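Local coordinates for Rho GTPase-activating protein 26 (Gallus gallus, PDB 1F7C) that stimulates GTP hydrolysis by the Rho-family GTPases RHOA and CDC42, the work of the RhoGAP domain held in this fragment, at residues Ser139-Leu144 / Lys214-Val219. Sequence-based numbering, arbitrary orientation.
Sequences SLVHRL and KIFNTV
The imidazole of His-142 reaches across to the backbone at the end of helix 212-217. Its CE1 carbon lies 3.0 Å from Ile-215 O, which sits at the ring edge, in plane. The same CE1 is 3.1 Å from Thr-218 O, which approaches obliquely. Two carbonyl oxygens thus crowd one ring carbon. NE2 is also near Thr-218 O, but the angle is too poor for a hydrogen bond. That oxygen instead accepts one from NE2 of His-138, whose ring meets that of His-142 with the planes at about 75°.

The tight part lies beside this, around Val-141. Its two methyls split the work. CG1, anti to the backbone N (chi1 170°), meets Phe-216 CE2 at 3.7 Å. CG2 rests on Ile-215 CG2 at 4.0 Å. Ile-215 CG2 also lies over one face of the Phe-216 ring, toward its rim. Leu-208 of helix 198-210 touches both Val-141 and Ile-215, and His-153 of helix 146-164 stacks on Phe-216. Val-141, Ile-215 and Phe-216 are all buried.

The Val-219 side is looser and exposed. Its CA covers one face of the His-142 ring, 4.1 Å from NE2, and its methyls barely reach the imidazole. Here the chain has left the helix. Thr-218 OG1 turns back to bond Lys-214 O at 2.8 Å, tying the side chain to the last helical turn. An alanine in place of His-142 would probably leave the carbonyls of Ile-215 and Thr-218 without the ring that lies against them and open a gap beside Val-219.

No hydrogen bond links the segments. Buried apolar packing therefore holds the C-terminal part of helix 130-141 to the last turn of helix 212-217 in the all-helical RhoGAP fold, while the imidazole lies against carbonyls at the exposed edge.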
ATOM      1  N   SER A 139     -16.896   2.024  -5.305  1.00 35.90           N
ATOM      2  CA  SER A 139     -17.204   2.068  -6.725  1.00 37.97           C
ATOM      3  C   SER A 139     -15.971   2.431  -7.562  1.00 37.26           C
ATOM      4  O   SER A 139     -15.753   1.879  -8.645  1.00 37.44           O
ATOM      5  CB  SER A 139     -18.305   3.090  -6.981  1.00 39.21           C
ATOM      6  OG  SER A 139     -18.419   3.328  -8.368  1.00 47.40           O
ATOM      7  N   LEU A 140     -15.166   3.363  -7.061  1.00 35.22           N
ATOM      8  CA  LEU A 140     -13.958   3.776  -7.772  1.00 32.97           C
ATOM      9  C   LEU A 140     -12.931   2.652  -7.866  1.00 31.73           C
ATOM     10  O   LEU A 140     -12.217   2.542  -8.860  1.00 32.95           O
ATOM     11  CB  LEU A 140     -13.324   4.997  -7.094  1.00 31.04           C
ATOM     12  CG  LEU A 140     -14.067   6.321  -7.317  1.00 31.54           C
ATOM     13  CD1 LEU A 140     -13.457   7.407  -6.441  1.00 30.96           C
ATOM     14  CD2 LEU A 140     -13.982   6.719  -8.787  1.00 27.64           C
ATOM     15  N   VAL A 141     -12.847   1.819  -6.834  1.00 29.53           N
ATOM     16  CA  VAL A 141     -11.894   0.723  -6.850  1.00 26.85           C
ATOM     17  C   VAL A 141     -12.265  -0.312  -7.896  1.00 27.00           C
ATOM     18  O   VAL A 141     -11.389  -0.898  -8.533  1.00 28.13           O
ATOM     19  CB  VAL A 141     -11.795   0.023  -5.470  1.00 27.37           C
ATOM     20  CG1 VAL A 141     -10.982  -1.270  -5.593  1.00 24.17           C
ATOM     21  CG2 VAL A 141     -11.149   0.963  -4.449  1.00 22.76           C
ATOM     22  N   HIS A 142     -13.559  -0.543  -8.075  1.00 29.13           N
ATOM     23  CA  HIS A 142     -14.000  -1.534  -9.047  1.00 33.45           C
ATOM     24  C   HIS A 142     -13.927  -1.078 -10.494  1.00 33.35           C
ATOM     25  O   HIS A 142     -14.167  -1.863 -11.410  1.00 33.02           O
ATOM     26  CB  HIS A 142     -15.405  -2.038  -8.704  1.00 34.63           C
ATOM     27  CG  HIS A 142     -15.388  -3.196  -7.762  1.00 41.22           C
ATOM     28  ND1 HIS A 142     -15.034  -3.066  -6.434  1.00 41.36           N
ATOM     29  CD2 HIS A 142     -15.560  -4.522  -7.978  1.00 42.87           C
ATOM     30  CE1 HIS A 142     -14.984  -4.262  -5.877  1.00 42.22           C
ATOM     31  NE2 HIS A 142     -15.298  -5.164  -6.792  1.00 42.45           N
ATOM     32  N   ARG A 143     -13.575   0.186 -10.690  1.00 33.55           N
ATOM     33  CA  ARG A 143     -13.438   0.718 -12.023  1.00 35.54           C
ATOM     34  C   ARG A 143     -11.979   0.699 -12.481  1.00 34.26           C
ATOM     35  O   ARG A 143     -11.686   0.914 -13.655  1.00 35.56           O
ATOM     36  CB  ARG A 143     -14.043   2.121 -12.075  1.00 39.50           C
ATOM     37  CG  ARG A 143     -15.560   2.067 -11.924  1.00 44.39           C
ATOM     38  CD  ARG A 143     -16.225   3.362 -12.302  1.00 50.88           C
ATOM     39  NE  ARG A 143     -16.170   4.351 -11.238  1.00 57.23           N
ATOM     40  CZ  ARG A 143     -16.405   5.646 -11.417  1.00 61.39           C
ATOM     41  NH1 ARG A 143     -16.704   6.109 -12.626  1.00 63.65           N
ATOM     42  NH2 ARG A 143     -16.356   6.477 -10.386  1.00 63.58           N
ATOM     43  N   LEU A 144     -11.069   0.410 -11.556  1.00 31.79           N
ATOM     44  CA  LEU A 144      -9.648   0.340 -11.882  1.00 32.04           C
ATOM     45  C   LEU A 144      -9.349  -0.911 -12.689  1.00 30.73           C
ATOM     46  O   LEU A 144     -10.078  -1.882 -12.626  1.00 33.44           O
ATOM     47  CB  LEU A 144      -8.794   0.271 -10.613  1.00 33.50           C
ATOM     48  CG  LEU A 144      -8.760   1.444  -9.637  1.00 37.89           C
ATOM     49  CD1 LEU A 144      -7.986   1.039  -8.387  1.00 36.30           C
ATOM     50  CD2 LEU A 144      -8.117   2.642 -10.303  1.00 35.03           C
ATOM     51  N   LYS A 214     -15.139  -5.517   2.601  1.00 35.13           N
ATOM     52  CA  LYS A 214     -16.293  -5.078   1.834  1.00 36.77           C
ATOM     53  C   LYS A 214     -15.906  -4.527   0.463  1.00 37.21           C
ATOM     54  O   LYS A 214     -16.464  -4.929  -0.557  1.00 37.53           O
ATOM     55  CB  LYS A 214     -17.062  -4.016   2.620  1.00 38.78           C
ATOM     56  CG  LYS A 214     -18.176  -3.337   1.839  1.00 42.70           C
ATOM     57  CD  LYS A 214     -18.763  -2.178   2.637  1.00 47.24           C
ATOM     58  CE  LYS A 214     -19.813  -1.399   1.842  1.00 50.33           C
ATOM     59  NZ  LYS A 214     -21.012  -2.219   1.495  1.00 50.53           N
ATOM     60  N   ILE A 215     -14.934  -3.621   0.443  1.00 35.63           N
ATOM     61  CA  ILE A 215     -14.501  -3.003  -0.798  1.00 33.09           C
ATOM     62  C   ILE A 215     -13.939  -3.949  -1.849  1.00 33.82           C
ATOM     63  O   ILE A 215     -14.305  -3.845  -3.023  1.00 31.89           O
ATOM     64  CB  ILE A 215     -13.473  -1.886  -0.521  1.00 32.27           C
ATOM     65  CG1 ILE A 215     -14.198  -0.661   0.045  1.00 31.11           C
ATOM     66  CG2 ILE A 215     -12.704  -1.543  -1.797  1.00 30.44           C
ATOM     67  CD1 ILE A 215     -13.271   0.368   0.636  1.00 31.14           C
ATOM     68  N   PHE A 216     -13.061  -4.866  -1.448  1.00 32.45           N
ATOM     69  CA  PHE A 216     -12.467  -5.778  -2.422  1.00 34.14           C
ATOM     70  C   PHE A 216     -13.165  -7.115  -2.652  1.00 36.03           C
ATOM     71  O   PHE A 216     -13.001  -7.718  -3.711  1.00 35.37           O
ATOM     72  CB  PHE A 216     -11.001  -6.056  -2.082  1.00 32.70           C
ATOM     73  CG  PHE A 216     -10.123  -4.843  -2.135  1.00 33.32           C
ATOM     74  CD1 PHE A 216      -9.877  -4.095  -0.986  1.00 31.79           C
ATOM     75  CD2 PHE A 216      -9.563  -4.427  -3.345  1.00 32.89           C
ATOM     76  CE1 PHE A 216      -9.091  -2.950  -1.037  1.00 30.21           C
ATOM     77  CE2 PHE A 216      -8.773  -3.280  -3.409  1.00 26.20           C
ATOM     78  CZ  PHE A 216      -8.539  -2.542  -2.254  1.00 31.86           C
ATOM     79  N   ASN A 217     -13.940  -7.593  -1.685  1.00 39.94           N
ATOM     80  CA  ASN A 217     -14.586  -8.889  -1.873  1.00 42.64           C
ATOM     81  C   ASN A 217     -16.029  -8.860  -2.349  1.00 42.98           C
ATOM     82  O   ASN A 217     -16.615  -9.908  -2.596  1.00 46.01           O
ATOM     83  CB  ASN A 217     -14.472  -9.723  -0.599  1.00 44.65           C
ATOM     84  CG  ASN A 217     -13.030 -10.005  -0.226  1.00 47.05           C
ATOM     85  OD1 ASN A 217     -12.194 -10.249  -1.097  1.00 45.92           O
ATOM     86  ND2 ASN A 217     -12.733  -9.987   1.071  1.00 47.67           N
ATOM     87  N   THR A 218     -16.596  -7.666  -2.498  1.00 43.08           N
ATOM     88  CA  THR A 218     -17.972  -7.531  -2.969  1.00 41.60           C
ATOM     89  C   THR A 218     -18.050  -6.454  -4.054  1.00 42.95           C
ATOM     90  O   THR A 218     -17.204  -5.562  -4.116  1.00 41.49           O
ATOM     91  CB  THR A 218     -18.929  -7.133  -1.820  1.00 40.17           C
ATOM     92  OG1 THR A 218     -18.922  -5.709  -1.668  1.00 35.57           O
ATOM     93  CG2 THR A 218     -18.496  -7.781  -0.503  1.00 37.20           C
ATOM     94  N   VAL A 219     -19.066  -6.548  -4.906  1.00 44.64           N
ATOM     95  CA  VAL A 219     -19.285  -5.584  -5.982  1.00 47.20           C
ATOM     96  C   VAL A 219     -20.100  -4.414  -5.445  1.00 48.04           C
ATOM     97  O   VAL A 219     -21.003  -4.599  -4.637  1.00 48.36           O
ATOM     98  CB  VAL A 219     -20.038  -6.232  -7.159  1.00 48.99           C
ATOM     99  CG1 VAL A 219     -20.520  -5.163  -8.134  1.00 49.99           C
ATOM    100  CG2 VAL A 219     -19.123  -7.227  -7.867  1.00 49.37           C
TER